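Local coordinates for LacI family transcription regulator (PDB 4O5A), which probably acts as a DNA-binding transcriptional regulator of the LacI family, pairing a helix-turn-helix reader with a dimeric, periplasmic-binding-protein-like effector domain, at residues A[259-264]-A[279-284]; A[194-199]-A[254-259]; A[68-73]-A[105-110]; A[96-101]-A[311-316]. All blocks are in the same frame, centred on the assembly; numbering follows the deposited sequence.

Contact 1: residues A[259-264]-A[279-284]; sequences VMALAG and LSIISW
Ile281 and Ser283 of strand 280-284 meet Ala261, the residue at which helix 258-271 comes down onto the sheet. Ile281 can be followed outward. Its CB points toward the helix and forks there. CG2, set anti to the backbone N (chi1 -70° for the CG1 branch), touches the methyl CB of Ala261 at 4.0 Å. The longer branch runs from CG1 to CD1, which ends 4.2 Å from the backbone C of Gly264, one helical turn further on. A beta-branched residue suits the strand, and its two arms reach two successive turns of the helix. Ala261 and Gly264 are small enough to let the strand come close: the axes of the two segments pass 7.9 Å apart, and run nearly antiparallel at 162°. Ser283 CB also touches Ala261 CB, at 3.9 Å, while the Ser283 hydroxyl OG turns off to bond the backbone O of Gly285. This is the second half of a beta-alpha-beta unit, helix 258-271 returning into strand 280-284, and Tyr255 of the preceding strand packs against both Ala261 and Ile281. No hydrogen bond joins the two segments, so this buried seam rests on close-fitting apolar surfaces rather than on directed bonds.

Contact 2: residues A[194-199]-A[254-259]; sequences IARVAG and IYDNDV
The guanidinium of Arg196 has the methyl CB of Ala198 over one face, 3.4 Å above the plane and displaced toward the rim, and the carboxylate of Asp256 at its edge. The two flat groups are turned only 28° from each other. NH2 donates to OD2 at 3.1 Å, on the syn lone pair of that oxygen, while the bonds to OD1 from NE and NH2 are weak. The bend of the arginine chain at chi3 (92°) brings the charged end round to the acid. OD2 also takes the backbone N-H of Gly199 at 3.3 Å, from above the carboxylate plane, so a buried charge is gripped from two directions. Phe213 adds a cation-pi contact to Arg196. The Tyr255 ring is approached obliquely by Val197 CB, 3.6 Å from CD1, and its OH bonds Thr240. Between these layers run strands 193-197 and 252-255, parallel neighbours in the sheet of a Rossmann-like, periplasmic-binding-protein lobe. Ile254 N bonds Ala195 O at 2.9 Å, Val197 N bonds Ile254 O at 2.8 Å, and Asp256 N closes on Val197 O. Arg196 and Ile254 project from one face, Val197 and Tyr255 from the other. Past the strand, Asn257 takes the N-cap of helix 258-271, its OD1 accepting from Met260 N.

Contact 3: residues A[68-73]-A[105-110]; sequences TRRIGL and SLLVRM
Ile71, Leu73 and Leu106 form the tight side of this strand pair, all three on the same face of the sheet. Leu106 sits between the other two: CD1 lies 4.1 Å from Ile71 CB and also against Leu73 CB, and CD2 meets Leu73 CD2 at 4.0 Å. With CG anti to the backbone N (chi1 -167°), its fork is carried across toward the neighbouring strand. Leu99 and Met315 from two helices pack onto Ile71, and Ile92 onto Leu106, as suits branched aliphatic residues in a core. Putting an alanine in place of Leu106 would probably open a gap between Ile71 and Leu73 and leave Ile92 short of a partner. The other face is more polar and partly open to solvent at Arg70, although Leu107 is buried there under Trp124. Arg70 lies beside Leu107, its CD 4.1 Å from CD1, and sends NE to the backbone O of Asn129. Toward the start of the strands a water bridges Arg69 O and Ser105 OG, the hydroxyl donating to it at 2.7 Å. Arg109 reaches Glu100 and Asp103 of the second subunit. Between the faces the backbone bonds zigzag, among them Ile71 N to Ser105 O, and Leu107 N to Ile71 O, the latter at 2.7 Å. This is the parallel pairing of a Rossmann-like lobe; residues 106-108 pair antiparallel with the second subunit, carrying the sheet across the dimer.

Contact 4: residues A[96-101]-A[311-316]; sequences GSALEE and AAQLML. With SO4 (sulfate ion), chain E.
Ala98 and Ala312 meet methyl to methyl, CB to CB at 3.7 Å, where helix 88-99 and helix 304-320 come nearest in these segments. Two such small bumps permit a close approach, the CA atoms being 5.9 Å apart, and larger neighbours fill in beside them. Leu99 leans over the Ala312 methyl, its CD2 at 3.8 Å, and the same carbon reaches Leu316 CD1 at 4.2 Å. CG of Leu99 stands anti to the carbonyl carbon (chi1 -61°), which swings the fork toward the partner helix although its CB bond starts off to the flank. Leu316 fills the hollow one turn beyond Ala312, with Tyr104 and Arg102 beside it. Both helices belong to the lobe built on the sheet of strands 70-76 and 105-111, although more than 200 residues separate them; such a return of the C-terminal part to the first lobe is in keeping with the periplasmic-binding-protein fold. Gln313 CG also lies beside Ala98 CB, 4.0 Å away and roughly at right angles to the Ala312 methyl. Beyond CG the chain runs extended, and NE2 donates to O2 of a sulfate ion, 3.1 Å and 161° at the hydrogen. Arg309 NE binds the same anion, which probably comes from the crystallisation liquor. A glycine at Gln313 is likely to leave the Ala98 methyl uncovered on that flank and the sulfate without its amide donor. Farther out, Glu101 pairs with Arg309.

The four contacts fall into two groups on opposite sides of the chain's centre. Contacts 1 and 2 lie about 7 Å apart between centres, share Val259 and helix 258-271, and sit on neighbouring strands of one mixed sheet, where Trp284 N and Tyr255 O probably bond. Contacts 3 and 4, about 12 Å apart between centres, interlock through Ile71, which packs on Leu99 and Met315. The groups are about 32 to 35 Å apart between centres and do not touch. Along the chain the segments of contacts 3 and 4 alternate; contact 3 closes first, whereas contact 4 encloses contacts 1 and 2, so the chain leaves one lobe and returns to it. Contacts 1, 3 and 4 touch the second subunit, so both lobes take part in the dimer.

Contact 1: residues A[259-264]-A[279-284]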
loop_
_atom_site.group_PDB
_atom_site.type_symbol
_atom_site.label_atom_id
_atom_site.label_comp_id
_atom_site.label_asym_id
_atom_site.label_seq_id
_atom_site.Cartn_x
_atom_site.Cartn_y
_atom_site.Cartn_z
ATOM N N VAL A 259 0.937 7.807 7.612
ATOM C CA VAL A 259 0.978 9.018 6.788
ATOM C C VAL A 259 0.702 10.268 7.617
ATOM O O VAL A 259 1.306 11.325 7.409
ATOM C CB VAL A 259 -0.009 8.945 5.596
ATOM C CG1 VAL A 259 0.436 7.910 4.603
ATOM C CG2 VAL A 259 -1.398 8.634 6.075
HETATM N N MSE A 260 -0.212 10.159 8.579
HETATM C CA MSE A 260 -0.477 11.331 9.421
HETATM C C MSE A 260 0.655 11.603 10.418
HETATM O O MSE A 260 0.931 12.765 10.735
HETATM C CB MSE A 260 -1.832 11.228 10.138
HETATM C CG MSE A 260 -2.999 11.204 9.159
HETATM SE SE MSE A 260 -4.705 11.586 10.012
HETATM C CE MSE A 260 -4.785 10.086 11.215
ATOM N N ALA A 261 1.299 10.546 10.915
ATOM C CA ALA A 261 2.456 10.717 11.795
ATOM C C ALA A 261 3.572 11.447 11.050
ATOM O O ALA A 261 4.189 12.379 11.578
ATOM C CB ALA A 261 2.952 9.363 12.362
ATOM N N LEU A 262 3.803 11.045 9.807
ATOM C CA LEU A 262 4.794 11.737 8.983
ATOM C C LEU A 262 4.392 13.192 8.720
ATOM O O LEU A 262 5.212 14.104 8.851
ATOM C CB LEU A 262 5.007 10.989 7.657
ATOM C CG LEU A 262 5.992 11.672 6.707
ATOM C CD1 LEU A 262 7.371 11.680 7.344
ATOM C CD2 LEU A 262 6.030 10.904 5.400
ATOM N N ALA A 263 3.134 13.416 8.351
ATOM C CA ALA A 263 2.647 14.773 8.070
ATOM C C ALA A 263 2.776 15.649 9.309
ATOM O O ALA A 263 3.151 16.825 9.227
ATOM C CB ALA A 263 1.187 14.722 7.589
ATOM N N GLY A 264 2.470 15.063 10.462
ATOM C CA GLY A 264 2.610 15.744 11.746
ATOM C C GLY A 264 4.047 16.044 12.113
ATOM O O GLY A 264 4.363 17.127 12.611
ATOM N N LEU A 279 8.827 17.318 21.095
ATOM C CA LEU A 279 7.613 16.568 20.781
ATOM C C LEU A 279 7.930 15.124 20.401
ATOM O O LEU A 279 8.696 14.887 19.467
ATOM C CB LEU A 279 6.856 17.237 19.615
ATOM C CG LEU A 279 5.662 16.453 19.055
ATOM C CD1 LEU A 279 4.488 16.467 20.030
ATOM C CD2 LEU A 279 5.231 17.018 17.692
ATOM N N SER A 280 7.354 14.162 21.121
ATOM C CA SER A 280 7.465 12.758 20.732
ATOM C C SER A 280 6.297 12.372 19.842
ATOM O O SER A 280 5.184 12.867 20.028
ATOM C CB SER A 280 7.482 11.843 21.969
ATOM O OG SER A 280 8.735 11.892 22.625
ATOM N N ILE A 281 6.551 11.476 18.887
ATOM C CA ILE A 281 5.532 11.026 17.936
ATOM C C ILE A 281 5.528 9.505 17.837
ATOM O O ILE A 281 6.582 8.878 17.761
ATOM C CB ILE A 281 5.767 11.633 16.526
ATOM C CG1 ILE A 281 5.481 13.135 16.558
ATOM C CG2 ILE A 281 4.867 10.973 15.482
ATOM C CD1 ILE A 281 5.812 13.838 15.255
ATOM N N ILE A 282 4.332 8.916 17.850
ATOM C CA ILE A 282 4.160 7.480 17.638
ATOM C C ILE A 282 3.134 7.258 16.518
ATOM O O ILE A 282 2.110 7.948 16.452
ATOM C CB ILE A 282 3.677 6.785 18.920
ATOM C CG1 ILE A 282 4.739 6.899 20.004
ATOM C CG2 ILE A 282 3.355 5.299 18.670
ATOM C CD1 ILE A 282 4.289 6.363 21.353
ATOM N N SER A 283 3.427 6.302 15.641
ATOM C CA SER A 283 2.490 5.869 14.612
ATOM C C SER A 283 1.829 4.579 15.053
ATOM O O SER A 283 2.525 3.642 15.424
ATOM C CB SER A 283 3.234 5.567 13.312
ATOM O OG SER A 283 2.349 5.034 12.336
ATOM N N TRP A 284 0.500 4.526 14.984
ATOM C CA TRP A 284 -0.237 3.287 15.231
ATOM C C TRP A 284 -0.298 2.601 13.879
ATOM O O TRP A 284 -1.092 2.982 13.016
ATOM C CB TRP A 284 -1.661 3.596 15.710
ATOM C CG TRP A 284 -2.310 2.492 16.496
ATOM C CD1 TRP A 284 -2.117 1.163 16.346
ATOM C CD2 TRP A 284 -3.254 2.652 17.569
ATOM N NE1 TRP A 284 -2.891 0.466 17.263
ATOM C CE2 TRP A 284 -3.583 1.356 18.018
ATOM C CE3 TRP A 284 -3.833 3.757 18.188
ATOM C CZ2 TRP A 284 -4.488 1.149 19.070
ATOM C CZ3 TRP A 284 -4.734 3.542 19.232
ATOM C CH2 TRP A 284 -5.045 2.249 19.658
#

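Contact 2: residues A[194-199]-A[254-259]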
loop_
_atom_site.group_PDB
_atom_site.type_symbol
_atom_site.label_atom_id
_atom_site.label_comp_id
_atom_site.label_asym_id
_atom_site.label_seq_id
_atom_site.Cartn_x
_atom_site.Cartn_y
_atom_site.Cartn_z
ATOM N N ILE A 194 -0.572 14.333 26.645
ATOM C CA ILE A 194 -0.451 13.705 25.336
ATOM C C ILE A 194 -1.743 13.828 24.546
ATOM O O ILE A 194 -2.798 14.159 25.091
ATOM C CB ILE A 194 -0.042 12.211 25.432
ATOM C CG1 ILE A 194 -1.185 11.361 25.999
ATOM C CG2 ILE A 194 1.228 12.045 26.273
ATOM C CD1 ILE A 194 -0.942 9.878 25.893
ATOM N N ALA A 195 -1.654 13.577 23.252
ATOM C CA ALA A 195 -2.826 13.683 22.404
ATOM C C ALA A 195 -2.844 12.595 21.367
ATOM O O ALA A 195 -1.817 11.993 21.061
ATOM C CB ALA A 195 -2.889 15.057 21.744
ATOM N N ARG A 196 -4.038 12.332 20.838
ATOM C CA ARG A 196 -4.211 11.372 19.774
ATOM C C ARG A 196 -4.838 12.061 18.583
ATOM O O ARG A 196 -5.797 12.829 18.714
ATOM C CB ARG A 196 -5.157 10.248 20.233
ATOM C CG ARG A 196 -4.539 8.882 20.324
ATOM C CD ARG A 196 -5.596 7.835 20.654
ATOM N NE ARG A 196 -6.174 7.214 19.460
ATOM C CZ ARG A 196 -7.457 6.891 19.334
ATOM N NH1 ARG A 196 -8.308 7.154 20.319
ATOM N NH2 ARG A 196 -7.902 6.312 18.219
ATOM N N VAL A 197 -4.291 11.789 17.413
ATOM C CA VAL A 197 -4.937 12.172 16.163
ATOM C C VAL A 197 -5.531 10.900 15.583
ATOM O O VAL A 197 -4.812 10.067 15.050
ATOM C CB VAL A 197 -3.921 12.824 15.219
ATOM C CG1 VAL A 197 -4.547 13.115 13.851
ATOM C CG2 VAL A 197 -3.414 14.124 15.834
ATOM N N ALA A 198 -6.850 10.758 15.712
ATOM C CA ALA A 198 -7.541 9.515 15.394
ATOM C C ALA A 198 -8.212 9.567 14.029
ATOM O O ALA A 198 -8.258 10.616 13.386
ATOM C CB ALA A 198 -8.569 9.222 16.465
ATOM N N GLY A 199 -8.734 8.426 13.582
ATOM C CA GLY A 199 -9.469 8.375 12.335
ATOM C C GLY A 199 -10.896 8.808 12.584
ATOM O O GLY A 199 -11.187 9.383 13.638
ATOM N N ILE A 254 0.089 10.667 19.391
ATOM C CA ILE A 254 -0.053 9.359 18.765
ATOM C C ILE A 254 -1.008 9.477 17.571
ATOM O O ILE A 254 -2.128 9.976 17.706
ATOM C CB ILE A 254 -0.600 8.340 19.777
ATOM C CG1 ILE A 254 0.394 8.191 20.940
ATOM C CG2 ILE A 254 -0.829 7.005 19.096
ATOM C CD1 ILE A 254 -0.060 7.217 22.005
ATOM N N TYR A 255 -0.567 9.024 16.402
ATOM C CA TYR A 255 -1.387 9.090 15.199
ATOM C C TYR A 255 -1.930 7.732 14.801
ATOM O O TYR A 255 -1.204 6.742 14.850
ATOM C CB TYR A 255 -0.550 9.608 14.031
ATOM C CG TYR A 255 -0.071 11.019 14.236
ATOM C CD1 TYR A 255 -0.749 12.086 13.666
ATOM C CD2 TYR A 255 1.060 11.280 14.992
ATOM C CE1 TYR A 255 -0.309 13.405 13.853
ATOM C CE2 TYR A 255 1.522 12.586 15.181
ATOM C CZ TYR A 255 0.834 13.633 14.615
ATOM O OH TYR A 255 1.287 14.909 14.826
ATOM N N ASP A 256 -3.184 7.701 14.338
ATOM C CA ASP A 256 -3.818 6.437 13.960
ATOM C C ASP A 256 -3.283 5.829 12.655
ATOM O O ASP A 256 -3.609 4.693 12.327
ATOM C CB ASP A 256 -5.347 6.585 13.894
ATOM C CG ASP A 256 -6.023 6.299 15.235
ATOM O OD1 ASP A 256 -5.345 6.385 16.279
ATOM O OD2 ASP A 256 -7.239 6.005 15.236
ATOM N N ASN A 257 -2.460 6.561 11.907
ATOM C CA ASN A 257 -1.761 5.917 10.796
ATOM C C ASN A 257 -0.404 6.522 10.515
ATOM O O ASN A 257 -0.069 7.581 11.041
ATOM C CB ASN A 257 -2.614 5.820 9.522
ATOM C CG ASN A 257 -2.827 7.169 8.826
ATOM O OD1 ASN A 257 -2.217 8.169 9.173
ATOM N ND2 ASN A 257 -3.701 7.175 7.823
ATOM N N ASP A 258 0.362 5.842 9.673
ATOM C CA ASP A 258 1.717 6.288 9.369
ATOM C C ASP A 258 1.796 7.614 8.611
ATOM O O ASP A 258 2.634 8.455 8.932
ATOM C CB ASP A 258 2.499 5.186 8.624
ATOM C CG ASP A 258 1.787 4.659 7.376
ATOM O OD1 ASP A 258 0.704 5.154 6.976
ATOM O OD2 ASP A 258 2.341 3.716 6.774
ATOM N N VAL A 259 0.937 7.807 7.612
ATOM C CA VAL A 259 0.978 9.018 6.788
ATOM C C VAL A 259 0.702 10.268 7.617
ATOM O O VAL A 259 1.306 11.325 7.409
ATOM C CB VAL A 259 -0.009 8.945 5.596
ATOM C CG1 VAL A 259 0.436 7.910 4.603
ATOM C CG2 VAL A 259 -1.398 8.634 6.075
#

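Contact 3: residues A[68-73]-A[105-110]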
loop_
_atom_site.group_PDB
_atom_site.type_symbol
_atom_site.label_atom_id
_atom_site.label_comp_id
_atom_site.label_asym_id
_atom_site.label_seq_id
_atom_site.Cartn_x
_atom_site.Cartn_y
_atom_site.Cartn_z
ATOM N N THR A 68 -15.531 -25.161 -3.850
ATOM C CA THR A 68 -15.199 -24.249 -4.931
ATOM C C THR A 68 -13.718 -23.941 -4.882
ATOM O O THR A 68 -13.135 -23.485 -5.873
ATOM C CB THR A 68 -15.962 -22.910 -4.822
ATOM O OG1 THR A 68 -15.613 -22.257 -3.596
ATOM C CG2 THR A 68 -17.469 -23.126 -4.877
ATOM N N ARG A 69 -13.117 -24.165 -3.713
ATOM C CA ARG A 69 -11.729 -23.786 -3.449
ATOM C C ARG A 69 -11.498 -22.287 -3.567
ATOM O O ARG A 69 -10.427 -21.849 -3.987
ATOM C CB ARG A 69 -10.747 -24.578 -4.321
ATOM C CG ARG A 69 -11.012 -26.080 -4.291
ATOM C CD ARG A 69 -9.822 -26.882 -4.790
ATOM N NE ARG A 69 -8.843 -27.062 -3.722
ATOM C CZ ARG A 69 -8.928 -27.994 -2.773
ATOM N NH1 ARG A 69 -7.994 -28.073 -1.836
ATOM N NH2 ARG A 69 -9.947 -28.847 -2.752
ATOM N N ARG A 70 -12.508 -21.508 -3.186
ATOM C CA ARG A 70 -12.429 -20.048 -3.198
ATOM C C ARG A 70 -12.860 -19.499 -1.855
ATOM O O ARG A 70 -13.751 -20.055 -1.208
ATOM C CB ARG A 70 -13.326 -19.455 -4.300
ATOM C CG ARG A 70 -12.901 -19.822 -5.712
ATOM C CD ARG A 70 -13.713 -19.085 -6.764
ATOM N NE ARG A 70 -15.084 -19.576 -6.898
ATOM C CZ ARG A 70 -15.449 -20.574 -7.698
ATOM N NH1 ARG A 70 -14.538 -21.211 -8.420
ATOM N NH2 ARG A 70 -16.722 -20.950 -7.771
ATOM N N ILE A 71 -12.204 -18.419 -1.440
ATOM C CA ILE A 71 -12.577 -17.667 -0.253
ATOM C C ILE A 71 -13.024 -16.313 -0.764
ATOM O O ILE A 71 -12.310 -15.696 -1.554
ATOM C CB ILE A 71 -11.355 -17.408 0.656
ATOM C CG1 ILE A 71 -10.665 -18.717 1.035
ATOM C CG2 ILE A 71 -11.750 -16.574 1.874
ATOM C CD1 ILE A 71 -11.529 -19.669 1.842
ATOM N N GLY A 72 -14.186 -15.832 -0.326
ATOM C CA GLY A 72 -14.652 -14.530 -0.789
ATOM C C GLY A 72 -14.225 -13.357 0.076
ATOM O O GLY A 72 -14.244 -13.435 1.314
ATOM N N LEU A 73 -13.841 -12.262 -0.579
ATOM C CA LEU A 73 -13.484 -11.018 0.093
ATOM C C LEU A 73 -14.040 -9.855 -0.689
ATOM O O LEU A 73 -13.724 -9.686 -1.869
ATOM C CB LEU A 73 -11.958 -10.881 0.208
ATOM C CG LEU A 73 -11.440 -9.549 0.753
ATOM C CD1 LEU A 73 -11.995 -9.285 2.144
ATOM C CD2 LEU A 73 -9.928 -9.561 0.785
ATOM N N SER A 105 -8.006 -20.204 -3.763
ATOM C CA SER A 105 -7.849 -18.863 -4.335
ATOM C C SER A 105 -8.690 -17.878 -3.543
ATOM O O SER A 105 -9.633 -18.267 -2.855
ATOM C CB SER A 105 -8.345 -18.817 -5.788
ATOM O OG SER A 105 -7.683 -19.738 -6.621
ATOM N N LEU A 106 -8.368 -16.596 -3.668
ATOM C CA LEU A 106 -9.185 -15.548 -3.077
ATOM C C LEU A 106 -10.043 -14.941 -4.187
ATOM O O LEU A 106 -9.516 -14.547 -5.240
ATOM C CB LEU A 106 -8.273 -14.465 -2.513
ATOM C CG LEU A 106 -8.857 -13.402 -1.587
ATOM C CD1 LEU A 106 -9.220 -14.022 -0.241
ATOM C CD2 LEU A 106 -7.858 -12.250 -1.402
ATOM N N LEU A 107 -11.350 -14.855 -3.961
ATOM C CA LEU A 107 -12.237 -14.240 -4.940
ATOM C C LEU A 107 -12.552 -12.828 -4.446
ATOM O O LEU A 107 -13.132 -12.657 -3.372
ATOM C CB LEU A 107 -13.522 -15.056 -5.094
ATOM C CG LEU A 107 -14.406 -14.645 -6.275
ATOM C CD1 LEU A 107 -13.761 -15.038 -7.599
ATOM C CD2 LEU A 107 -15.796 -15.247 -6.157
ATOM N N VAL A 108 -12.157 -11.826 -5.224
ATOM C CA VAL A 108 -12.242 -10.439 -4.776
ATOM C C VAL A 108 -13.273 -9.662 -5.567
ATOM O O VAL A 108 -13.233 -9.622 -6.804
ATOM C CB VAL A 108 -10.889 -9.736 -4.902
ATOM C CG1 VAL A 108 -11.012 -8.252 -4.518
ATOM C CG2 VAL A 108 -9.856 -10.427 -4.037
ATOM N N ARG A 109 -14.209 -9.046 -4.851
ATOM C CA ARG A 109 -15.110 -8.094 -5.470
ATOM C C ARG A 109 -15.018 -6.750 -4.759
ATOM O O ARG A 109 -14.380 -6.638 -3.719
ATOM C CB ARG A 109 -16.544 -8.628 -5.539
ATOM C CG ARG A 109 -16.709 -9.636 -6.671
ATOM C CD ARG A 109 -18.153 -9.946 -7.017
ATOM N NE ARG A 109 -18.905 -8.787 -7.466
ATOM C CZ ARG A 109 -20.103 -8.868 -8.041
ATOM N NH1 ARG A 109 -20.658 -10.056 -8.238
ATOM N NH2 ARG A 109 -20.742 -7.773 -8.425
HETATM N N MSE A 110 -15.633 -5.735 -5.339
HETATM C CA MSE A 110 -15.405 -4.366 -4.899
HETATM C C MSE A 110 -16.756 -3.717 -4.656
HETATM O O MSE A 110 -17.587 -3.652 -5.562
HETATM C CB MSE A 110 -14.622 -3.609 -5.990
HETATM C CG MSE A 110 -14.069 -2.215 -5.632
HETATM SE SE MSE A 110 -12.460 -2.232 -4.513
HETATM C CE MSE A 110 -11.578 -3.796 -5.239
HETATM O O HOH W 1 -8.469 -22.345 -6.455
#

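Contact 4: residues A[96-101]-A[311-316]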
loop_
_atom_site.group_PDB
_atom_site.type_symbol
_atom_site.label_atom_id
_atom_site.label_comp_id
_atom_site.label_asym_id
_atom_site.label_seq_id
_atom_site.Cartn_x
_atom_site.Cartn_y
_atom_site.Cartn_z
ATOM N N GLY A 96 -2.796 -15.574 1.152
ATOM C CA GLY A 96 -2.302 -16.387 0.058
ATOM C C GLY A 96 -1.259 -17.411 0.463
ATOM O O GLY A 96 -1.225 -18.503 -0.102
ATOM N N SER A 97 -0.423 -17.088 1.452
ATOM C CA SER A 97 0.635 -18.009 1.859
ATOM C C SER A 97 0.026 -19.279 2.421
ATOM O O SER A 97 0.620 -20.349 2.329
ATOM C CB SER A 97 1.613 -17.369 2.857
ATOM O OG SER A 97 1.112 -17.329 4.184
ATOM N N ALA A 98 -1.175 -19.167 2.985
ATOM C CA ALA A 98 -1.845 -20.346 3.526
ATOM C C ALA A 98 -2.798 -20.996 2.524
ATOM O O ALA A 98 -2.876 -22.229 2.452
ATOM C CB ALA A 98 -2.565 -20.024 4.835
ATOM N N LEU A 99 -3.517 -20.183 1.756
ATOM C CA LEU A 99 -4.447 -20.721 0.760
ATOM C C LEU A 99 -3.712 -21.524 -0.309
ATOM O O LEU A 99 -4.234 -22.526 -0.793
ATOM C CB LEU A 99 -5.286 -19.610 0.119
ATOM C CG LEU A 99 -6.162 -18.829 1.097
ATOM C CD1 LEU A 99 -6.815 -17.663 0.370
ATOM C CD2 LEU A 99 -7.215 -19.750 1.745
ATOM N N GLU A 100 -2.489 -21.106 -0.653
ATOM C CA GLU A 100 -1.718 -21.816 -1.682
ATOM C C GLU A 100 -1.360 -23.231 -1.267
ATOM O O GLU A 100 -1.234 -24.114 -2.120
ATOM C CB GLU A 100 -0.436 -21.064 -2.038
ATOM C CG GLU A 100 -0.668 -19.830 -2.893
ATOM C CD GLU A 100 -1.182 -20.167 -4.278
ATOM O OE1 GLU A 100 -0.744 -21.194 -4.848
ATOM O OE2 GLU A 100 -2.025 -19.397 -4.805
ATOM N N GLU A 101 -1.190 -23.439 0.036
ATOM C CA GLU A 101 -0.892 -24.774 0.564
ATOM C C GLU A 101 -1.994 -25.780 0.245
ATOM O O GLU A 101 -1.737 -26.984 0.210
ATOM C CB GLU A 101 -0.663 -24.718 2.087
ATOM C CG GLU A 101 0.557 -23.920 2.500
ATOM C CD GLU A 101 0.783 -23.906 4.004
ATOM O OE1 GLU A 101 0.768 -24.986 4.631
ATOM O OE2 GLU A 101 0.989 -22.812 4.562
ATOM N N ALA A 311 -5.767 -16.222 9.480
ATOM C CA ALA A 311 -7.154 -16.061 9.035
ATOM C C ALA A 311 -7.524 -17.121 8.000
ATOM O O ALA A 311 -8.601 -17.712 8.057
ATOM C CB ALA A 311 -7.379 -14.672 8.464
ATOM N N ALA A 312 -6.624 -17.349 7.053
ATOM C CA ALA A 312 -6.854 -18.362 6.029
ATOM C C ALA A 312 -6.913 -19.754 6.652
ATOM O O ALA A 312 -7.792 -20.566 6.329
ATOM C CB ALA A 312 -5.771 -18.280 4.970
ATOM N N GLN A 313 -5.997 -20.037 7.570
ATOM C CA GLN A 313 -5.995 -21.342 8.224
ATOM C C GLN A 313 -7.292 -21.573 8.979
ATOM O O GLN A 313 -7.833 -22.674 8.972
ATOM C CB GLN A 313 -4.788 -21.481 9.161
ATOM C CG GLN A 313 -3.462 -21.470 8.419
ATOM C CD GLN A 313 -2.264 -21.422 9.340
ATOM O OE1 GLN A 313 -2.287 -20.746 10.369
ATOM N NE2 GLN A 313 -1.205 -22.139 8.974
ATOM N N LEU A 314 -7.794 -20.528 9.630
ATOM C CA LEU A 314 -9.010 -20.665 10.427
ATOM C C LEU A 314 -10.228 -20.899 9.537
ATOM O O LEU A 314 -11.107 -21.698 9.866
ATOM C CB LEU A 314 -9.225 -19.422 11.298
ATOM C CG LEU A 314 -8.220 -19.266 12.435
ATOM C CD1 LEU A 314 -8.462 -17.954 13.178
ATOM C CD2 LEU A 314 -8.288 -20.451 13.396
HETATM N N MSE A 315 -10.283 -20.209 8.406
HETATM C CA MSE A 315 -11.413 -20.391 7.509
HETATM C C MSE A 315 -11.372 -21.778 6.906
HETATM O O MSE A 315 -12.406 -22.397 6.730
HETATM C CB MSE A 315 -11.458 -19.318 6.419
HETATM C CG MSE A 315 -11.902 -17.965 6.955
HETATM SE SE MSE A 315 -12.035 -16.618 5.570
HETATM C CE MSE A 315 -10.162 -16.390 5.155
ATOM N N LEU A 316 -10.176 -22.274 6.599
ATOM C CA LEU A 316 -10.045 -23.640 6.086
ATOM C C LEU A 316 -10.509 -24.685 7.101
ATOM O O LEU A 316 -11.103 -25.700 6.736
ATOM C CB LEU A 316 -8.603 -23.909 5.658
ATOM C CG LEU A 316 -8.274 -23.224 4.334
ATOM C CD1 LEU A 316 -6.765 -23.195 4.074
ATOM C CD2 LEU A 316 -9.005 -23.928 3.204
HETATM S S SO4 E . 2.280 -21.894 10.741
HETATM O O1 SO4 E . 3.054 -21.896 11.976
HETATM O O2 SO4 E . 1.143 -22.801 10.875
HETATM O O3 SO4 E . 1.830 -20.535 10.452
HETATM O O4 SO4 E . 3.128 -22.358 9.652
#